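Local coordinates for protein PLP-Dependent L-Arginine Hydroxylase MppP (Streptomyces wadayamensis, PDB 5DJ3) that probably hydroxylates L-arginine with the help of pyridoxal phosphate, although most of its family are aminotransferases, at residues His112-Asn117 and Thr157-Thr162; Leu185-Ser190 and Trp213-Asp218. All blocks are in the same frame, centred on the assembly; numbering follows the deposited sequence.

Contact 1 of 2, residues His112-Asn117 and Thr157-Thr162; sequences HPTFDN and TPNNPT. With 5DK ((E)-N~2~-({3-hydroxy-2-methyl-5-[(phosphonooxy)methyl]pyridin-4-yl}methylidene)-D-arginine), chain E.
Asn159 holds the backbone and side chain of the facing loop at once. Its ND2 gives a hydrogen bond to Pro113 O at 2.8 Å, nearly straight at 171°; Pro113 O lies in the plane of the Asn159 amide. Its OD1 accepts from Thr114 OG1 at 2.9 Å; that hydroxyl also pairs with Thr156. ND2 has a second partner in Glu134. Next door, Asn160 O takes a CA-H...O contact from Thr114 CA at 3.3 Å. These loops follow parallel strands of a class I aminotransferase fold, at the cofactor end, and three cis prolines (Pro113, Pro158, Pro161) bend them. Phe115 carries the contact on to 5DK. Its CB lies near 5DK O3 and Asn160 ND2. CG, anti to the backbone N (chi1 -176°), sends the ring over the ligand and nears O3 and C3. CD1 nears the imine N and CA, and CD2 meets C4 at 3.2 Å. CE1 lies by CA, CE2 meets 5DK C4A at 3.2 Å, and CZ nears C4A, then CA. Replacing the ring with an alanine would probably leave this face of the pyridine and imine without its cover. Asn160 ND2 donates to 5DK O3 at 2.6 Å and also to a carboxylate oxygen, while Arg352 holds Asn160 OD1.

Contact 2 of 2, residues Leu185-Ser190 and Trp213-Asp218; sequences LALDTS and WVVIED. With 5DK ((E)-N~2~-({3-hydroxy-2-methyl-5-[(phosphonooxy)methyl]pyridin-4-yl}methylidene)-D-arginine), chain E.
Ser190 and Asp218 touch through their CB atoms, 3.5 Å apart, close to the cofactor. Ser190 OG lies 3.1 Å from the ligand methyl C2A. Asp188 OD2 comes within 2.6 Å of the pyridine nitrogen N1, as the aspartate does in fold type I pyridoxal phosphate enzymes. Its CG is anti to the backbone N (chi1 173°), which sends the carboxylate toward the ligand ring. The other oxygen, OD1, accepts from Ser190 N at 3.0 Å, forming an Asx turn. A water also bridges OD1, weakly, to Ile216 O. Behind this shell, Thr189 OG1 donates to Glu217 OE1 at 2.8 Å, from above the carboxylate plane. Glu217 OE2 is held by Arg192 and Tyr203, and Asp218 OD2 by Lys221. Further back the strands pair in parallel, from Leu185 with Trp213 to Asp188 with Ile216. Thr189 N to Ile216 O closes the run at 3.0 Å, almost straight. The two strands form a beta-alpha-beta unit with helix 202-209, which packs on Leu185, Trp213 and Val215. On the other face, helix 90-101 meets Asp188 and Ile216. Strand 152-156 lies beside 185-188, and strand 231-235 beside 213-218.

Overall arrangement
Both contacts reach the same 5DK molecule, the cofactor joined to D-arginine. Contact 1 supplies a ring over one face of it and a donor at its O3 side. Contact 2 meets the pyridine nitrogen and the methyl group. Their centres are 13 Å apart. They also touch directly: Thr157 N lies 2.8 Å from Asp188 O, a probable hydrogen bond, and Thr157 O packs 3.5 Å from Thr189 CG2. The strands leading into 157-162 and 185-190 are neighbours in the main sheet, which explains the link. Asp116, in segment 112-117, binds magnesium in a structure of this protein; the side chains of Asp116 and Asp188 are about 11 Å apart at their nearest atoms.

Contact 1 of 2, residues His112-Asn117 and Thr157-Thr162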
loop_
_atom_site.group_PDB
_atom_site.type_symbol
_atom_site.label_atom_id
_atom_site.label_comp_id
_atom_site.label_asym_id
_atom_site.label_seq_id
_atom_site.Cartn_x
_atom_site.Cartn_y
_atom_site.Cartn_z
ATOM N N HIS A 112 -15.895 15.971 11.503
ATOM C CA HIS A 112 -16.892 14.971 11.800
ATOM C C HIS A 112 -18.212 15.428 11.150
ATOM O O HIS A 112 -18.638 16.563 11.381
ATOM C CB HIS A 112 -17.033 14.829 13.331
ATOM C CG HIS A 112 -17.988 13.766 13.773
ATOM N ND1 HIS A 112 -19.179 14.050 14.401
ATOM C CD2 HIS A 112 -17.915 12.414 13.699
ATOM C CE1 HIS A 112 -19.799 12.921 14.698
ATOM N NE2 HIS A 112 -19.059 11.912 14.270
ATOM N N PRO A 113 -18.853 14.574 10.330
ATOM C CA PRO A 113 -18.430 13.226 9.937
ATOM C C PRO A 113 -17.281 13.287 8.945
ATOM O O PRO A 113 -16.980 14.374 8.460
ATOM C CB PRO A 113 -19.686 12.642 9.282
ATOM C CG PRO A 113 -20.334 13.764 8.637
ATOM C CD PRO A 113 -20.060 14.980 9.577
ATOM N N THR A 114 -16.640 12.155 8.676
ATOM C CA THR A 114 -15.697 12.025 7.564
ATOM C C THR A 114 -15.556 10.528 7.305
ATOM O O THR A 114 -16.177 9.713 7.987
ATOM C CB THR A 114 -14.347 12.746 7.857
ATOM O OG1 THR A 114 -13.597 12.909 6.656
ATOM C CG2 THR A 114 -13.473 12.023 8.835
ATOM N N PHE A 115 -14.784 10.177 6.277
ATOM C CA PHE A 115 -14.430 8.787 6.009
ATOM C C PHE A 115 -13.748 8.166 7.220
ATOM O O PHE A 115 -12.783 8.714 7.756
ATOM C CB PHE A 115 -13.513 8.700 4.784
ATOM C CG PHE A 115 -13.169 7.293 4.378
ATOM C CD1 PHE A 115 -14.162 6.340 4.212
ATOM C CD2 PHE A 115 -11.847 6.928 4.178
ATOM C CE1 PHE A 115 -13.848 5.042 3.837
ATOM C CE2 PHE A 115 -11.515 5.638 3.788
ATOM C CZ PHE A 115 -12.511 4.681 3.630
ATOM N N ASP A 116 -14.278 7.021 7.667
ATOM C CA ASP A 116 -14.007 6.531 9.015
ATOM C C ASP A 116 -12.624 5.914 9.152
ATOM O O ASP A 116 -12.096 5.868 10.276
ATOM C CB ASP A 116 -15.076 5.528 9.430
ATOM C CG ASP A 116 -15.148 4.361 8.507
ATOM O OD1 ASP A 116 -14.963 4.559 7.288
ATOM O OD2 ASP A 116 -15.386 3.246 9.003
ATOM N N ASN A 117 -12.013 5.499 8.032
ATOM C CA ASN A 117 -10.616 5.054 8.046
ATOM C C ASN A 117 -9.688 6.141 8.586
ATOM O O ASN A 117 -8.679 5.840 9.238
ATOM C CB ASN A 117 -10.171 4.652 6.646
ATOM C CG ASN A 117 -10.721 3.279 6.203
ATOM O OD1 ASN A 117 -11.603 2.700 6.848
ATOM N ND2 ASN A 117 -10.192 2.760 5.086
ATOM N N THR A 157 -11.404 17.627 2.647
ATOM C CA THR A 157 -12.055 18.618 1.778
ATOM C C THR A 157 -11.714 18.387 0.310
ATOM O O THR A 157 -10.528 18.304 -0.015
ATOM C CB THR A 157 -11.672 20.105 2.160
ATOM O OG1 THR A 157 -12.330 21.035 1.259
ATOM C CG2 THR A 157 -10.161 20.331 2.146
ATOM N N PRO A 158 -12.743 18.243 -0.577
ATOM C CA PRO A 158 -14.177 18.118 -0.249
ATOM C C PRO A 158 -14.404 16.954 0.677
ATOM O O PRO A 158 -13.748 15.929 0.492
ATOM C CB PRO A 158 -14.857 17.858 -1.605
ATOM C CG PRO A 158 -13.883 18.261 -2.596
ATOM C CD PRO A 158 -12.523 18.063 -2.020
ATOM N N ASN A 159 -15.256 17.124 1.682
ATOM C CA ASN A 159 -15.490 16.060 2.647
ATOM C C ASN A 159 -16.288 14.930 2.006
ATOM O O ASN A 159 -17.083 15.130 1.079
ATOM C CB ASN A 159 -16.258 16.560 3.865
ATOM C CG ASN A 159 -16.105 15.653 5.087
ATOM O OD1 ASN A 159 -15.265 14.730 5.117
ATOM N ND2 ASN A 159 -16.890 15.934 6.124
ATOM N N ASN A 160 -16.050 13.745 2.525
ATOM C CA ASN A 160 -16.771 12.542 2.222
ATOM C C ASN A 160 -17.379 12.167 3.536
ATOM O O ASN A 160 -16.632 11.863 4.444
ATOM C CB ASN A 160 -15.816 11.472 1.736
ATOM C CG ASN A 160 -16.418 10.110 1.692
ATOM O OD1 ASN A 160 -17.628 9.908 1.851
ATOM N ND2 ASN A 160 -15.574 9.143 1.397
ATOM N N PRO A 161 -18.709 12.079 3.620
ATOM C CA PRO A 161 -19.681 11.909 2.536
ATOM C C PRO A 161 -20.476 13.144 2.128
ATOM O O PRO A 161 -21.359 13.033 1.270
ATOM C CB PRO A 161 -20.646 10.873 3.132
ATOM C CG PRO A 161 -20.685 11.252 4.607
ATOM C CD PRO A 161 -19.308 11.815 4.939
ATOM N N THR A 162 -20.184 14.295 2.718
ATOM C CA THR A 162 -21.059 15.459 2.587
ATOM C C THR A 162 -20.798 16.262 1.314
ATOM O O THR A 162 -21.692 16.986 0.860
ATOM C CB THR A 162 -20.887 16.396 3.800
ATOM O OG1 THR A 162 -19.566 16.959 3.766
ATOM C CG2 THR A 162 -21.122 15.642 5.117
HETATM C C2 5DK E . -10.798 9.802 1.710
HETATM C C3 5DK E . -11.603 8.755 1.284
HETATM C C4 5DK E . -11.067 7.481 1.109
HETATM C C5 5DK E . -9.708 7.343 1.397
HETATM C C6 5DK E . -8.959 8.436 1.814
HETATM C CB 5DK E . -13.150 4.338 -0.792
HETATM O O3 5DK E . -12.949 9.036 1.057
HETATM O O1P 5DK E . -7.793 4.492 -2.146
HETATM O O2P 5DK E . -6.940 4.137 0.174
HETATM O O3P 5DK E . -9.133 3.266 -0.441
HETATM O O4P 5DK E . -8.911 5.802 -0.159
HETATM N N 5DK E . -13.060 6.497 0.295
HETATM P P 5DK E . -8.193 4.424 -0.675
HETATM C C2A 5DK E . -11.470 11.168 1.905
HETATM C C4A 5DK E . -11.875 6.235 0.635
HETATM C C5A 5DK E . -9.037 5.977 1.222
HETATM N N1 5DK E . -9.506 9.622 1.959
HETATM C CA 5DK E . -13.821 5.249 0.243
HETATM C C 5DK E . -15.276 5.496 -0.170
HETATM O O 5DK E . -15.792 6.626 -0.156
HETATM C CG 5DK E . -13.117 2.852 -0.351
HETATM C CD 5DK E . -11.886 2.144 -0.963
HETATM N NE 5DK E . -12.236 1.619 -2.291
HETATM C CZ 5DK E . -11.394 0.599 -2.932
HETATM N NH1 5DK E . -9.987 0.425 -2.540
HETATM N NH2 5DK E . -11.883 -0.115 -3.843
HETATM O OXT 5DK E . -16.046 4.573 -0.534
#

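Contact 2 of 2, residues Leu185-Ser190 and Trp213-Asp218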
loop_
_atom_site.group_PDB
_atom_site.type_symbol
_atom_site.label_atom_id
_atom_site.label_comp_id
_atom_site.label_asym_id
_atom_site.label_seq_id
_atom_site.Cartn_x
_atom_site.Cartn_y
_atom_site.Cartn_z
ATOM N N LEU A 185 -1.446 21.641 10.434
ATOM C CA LEU A 185 -2.670 21.607 9.648
ATOM C C LEU A 185 -2.581 20.500 8.595
ATOM O O LEU A 185 -1.707 20.533 7.728
ATOM C CB LEU A 185 -2.956 22.964 9.005
ATOM C CG LEU A 185 -4.220 22.996 8.136
ATOM C CD1 LEU A 185 -5.488 22.526 8.863
ATOM C CD2 LEU A 185 -4.427 24.367 7.560
ATOM N N ALA A 186 -3.503 19.540 8.662
ATOM C CA ALA A 186 -3.510 18.378 7.787
ATOM C C ALA A 186 -4.787 18.352 6.950
ATOM O O ALA A 186 -5.892 18.473 7.497
ATOM C CB ALA A 186 -3.402 17.072 8.600
ATOM N N LEU A 187 -4.643 18.174 5.637
ATOM C CA LEU A 187 -5.794 18.106 4.742
ATOM C C LEU A 187 -5.818 16.791 3.968
ATOM O O LEU A 187 -4.779 16.294 3.524
ATOM C CB LEU A 187 -5.799 19.253 3.740
ATOM C CG LEU A 187 -5.555 20.689 4.175
ATOM C CD1 LEU A 187 -5.588 21.625 2.976
ATOM C CD2 LEU A 187 -6.595 21.130 5.196
ATOM N N ASP A 188 -7.010 16.221 3.803
ATOM C CA ASP A 188 -7.213 15.096 2.898
ATOM C C ASP A 188 -8.074 15.585 1.735
ATOM O O ASP A 188 -9.222 16.004 1.926
ATOM C CB ASP A 188 -7.839 13.902 3.633
ATOM C CG ASP A 188 -8.232 12.733 2.675
ATOM O OD1 ASP A 188 -8.547 12.986 1.493
ATOM O OD2 ASP A 188 -8.226 11.557 3.110
ATOM N N THR A 189 -7.520 15.526 0.537
ATOM C CA THR A 189 -8.115 16.168 -0.632
ATOM C C THR A 189 -8.429 15.165 -1.741
ATOM O O THR A 189 -8.443 15.511 -2.927
ATOM C CB THR A 189 -7.197 17.278 -1.143
ATOM O OG1 THR A 189 -5.895 16.740 -1.465
ATOM C CG2 THR A 189 -7.066 18.376 -0.089
ATOM N N SER A 190 -8.721 13.923 -1.356
ATOM C CA SER A 190 -8.989 12.862 -2.312
ATOM C C SER A 190 -10.125 13.212 -3.270
ATOM O O SER A 190 -10.131 12.730 -4.404
ATOM C CB SER A 190 -9.286 11.558 -1.571
ATOM O OG SER A 190 -10.588 11.546 -1.083
ATOM N N TRP A 213 2.230 22.080 7.834
ATOM C CA TRP A 213 1.088 21.519 7.114
ATOM C C TRP A 213 1.455 20.207 6.431
ATOM O O TRP A 213 2.615 19.925 6.129
ATOM C CB TRP A 213 0.501 22.492 6.068
ATOM C CG TRP A 213 1.453 22.999 5.063
ATOM C CD1 TRP A 213 2.111 24.174 5.105
ATOM C CD2 TRP A 213 1.862 22.354 3.838
ATOM N NE1 TRP A 213 2.928 24.316 4.007
ATOM C CE2 TRP A 213 2.798 23.219 3.207
ATOM C CE3 TRP A 213 1.547 21.136 3.228
ATOM C CZ2 TRP A 213 3.420 22.910 1.995
ATOM C CZ3 TRP A 213 2.172 20.821 1.995
ATOM C CH2 TRP A 213 3.090 21.712 1.398
ATOM N N VAL A 214 0.426 19.417 6.188
ATOM C CA VAL A 214 0.516 18.205 5.377
ATOM C C VAL A 214 -0.787 18.050 4.578
ATOM O O VAL A 214 -1.889 18.337 5.064
ATOM C CB VAL A 214 0.822 16.945 6.239
ATOM C CG1 VAL A 214 -0.007 16.933 7.468
ATOM C CG2 VAL A 214 0.564 15.662 5.446
ATOM N N VAL A 215 -0.651 17.625 3.332
ATOM C CA VAL A 215 -1.788 17.371 2.462
ATOM C C VAL A 215 -1.632 15.973 1.899
ATOM O O VAL A 215 -0.536 15.607 1.445
ATOM C CB VAL A 215 -1.870 18.393 1.312
ATOM C CG1 VAL A 215 -3.125 18.140 0.496
ATOM C CG2 VAL A 215 -1.832 19.816 1.837
ATOM N N ILE A 216 -2.724 15.210 1.894
ATOM C CA ILE A 216 -2.790 13.933 1.201
ATOM C C ILE A 216 -3.723 14.106 0.005
ATOM O O ILE A 216 -4.958 14.106 0.139
ATOM C CB ILE A 216 -3.262 12.796 2.113
ATOM C CG1 ILE A 216 -2.317 12.613 3.293
ATOM C CG2 ILE A 216 -3.393 11.518 1.304
ATOM C CD1 ILE A 216 -2.862 11.622 4.323
ATOM N N GLU A 217 -3.133 14.199 -1.179
ATOM C CA GLU A 217 -3.891 14.129 -2.418
ATOM C C GLU A 217 -4.096 12.668 -2.797
ATOM O O GLU A 217 -3.375 11.782 -2.342
ATOM C CB GLU A 217 -3.163 14.849 -3.570
ATOM C CG GLU A 217 -2.668 16.251 -3.282
ATOM C CD GLU A 217 -3.708 17.356 -3.495
ATOM O OE1 GLU A 217 -4.857 17.102 -3.995
ATOM O OE2 GLU A 217 -3.382 18.495 -3.100
ATOM N N ASP A 218 -5.074 12.415 -3.660
ATOM C CA ASP A 218 -5.361 11.038 -4.059
ATOM C C ASP A 218 -5.873 11.025 -5.492
ATOM O O ASP A 218 -6.755 11.809 -5.821
ATOM C CB ASP A 218 -6.404 10.429 -3.114
ATOM C CG ASP A 218 -6.855 9.031 -3.512
ATOM O OD1 ASP A 218 -6.082 8.219 -4.087
ATOM O OD2 ASP A 218 -8.022 8.751 -3.199
HETATM C C2 5DK E . -10.798 9.802 1.710
HETATM C C3 5DK E . -11.603 8.755 1.284
HETATM C C4 5DK E . -11.067 7.481 1.109
HETATM C C5 5DK E . -9.708 7.343 1.397
HETATM C C6 5DK E . -8.959 8.436 1.814
HETATM C CB 5DK E . -13.150 4.338 -0.792
HETATM O O3 5DK E . -12.949 9.036 1.057
HETATM O O1P 5DK E . -7.793 4.492 -2.146
HETATM O O2P 5DK E . -6.940 4.137 0.174
HETATM O O3P 5DK E . -9.133 3.266 -0.441
HETATM O O4P 5DK E . -8.911 5.802 -0.159
HETATM N N 5DK E . -13.060 6.497 0.295
HETATM P P 5DK E . -8.193 4.424 -0.675
HETATM C C2A 5DK E . -11.470 11.168 1.905
HETATM C C4A 5DK E . -11.875 6.235 0.635
HETATM C C5A 5DK E . -9.037 5.977 1.222
HETATM N N1 5DK E . -9.506 9.622 1.959
HETATM C CA 5DK E . -13.821 5.249 0.243
HETATM C C 5DK E . -15.276 5.496 -0.170
HETATM O O 5DK E . -15.792 6.626 -0.156
HETATM C CG 5DK E . -13.117 2.852 -0.351
HETATM C CD 5DK E . -11.886 2.144 -0.963
HETATM N NE 5DK E . -12.236 1.619 -2.291
HETATM C CZ 5DK E . -11.394 0.599 -2.932
HETATM N NH1 5DK E . -9.987 0.425 -2.540
HETATM N NH2 5DK E . -11.883 -0.115 -3.843
HETATM O OXT 5DK E . -16.046 4.573 -0.534
HETATM O O HOH W 1 -6.446 11.639 -0.144
HETATM O O HOH W 2 -6.364 14.773 -4.499
HETATM O O HOH W 3 -9.248 10.682 -6.120
#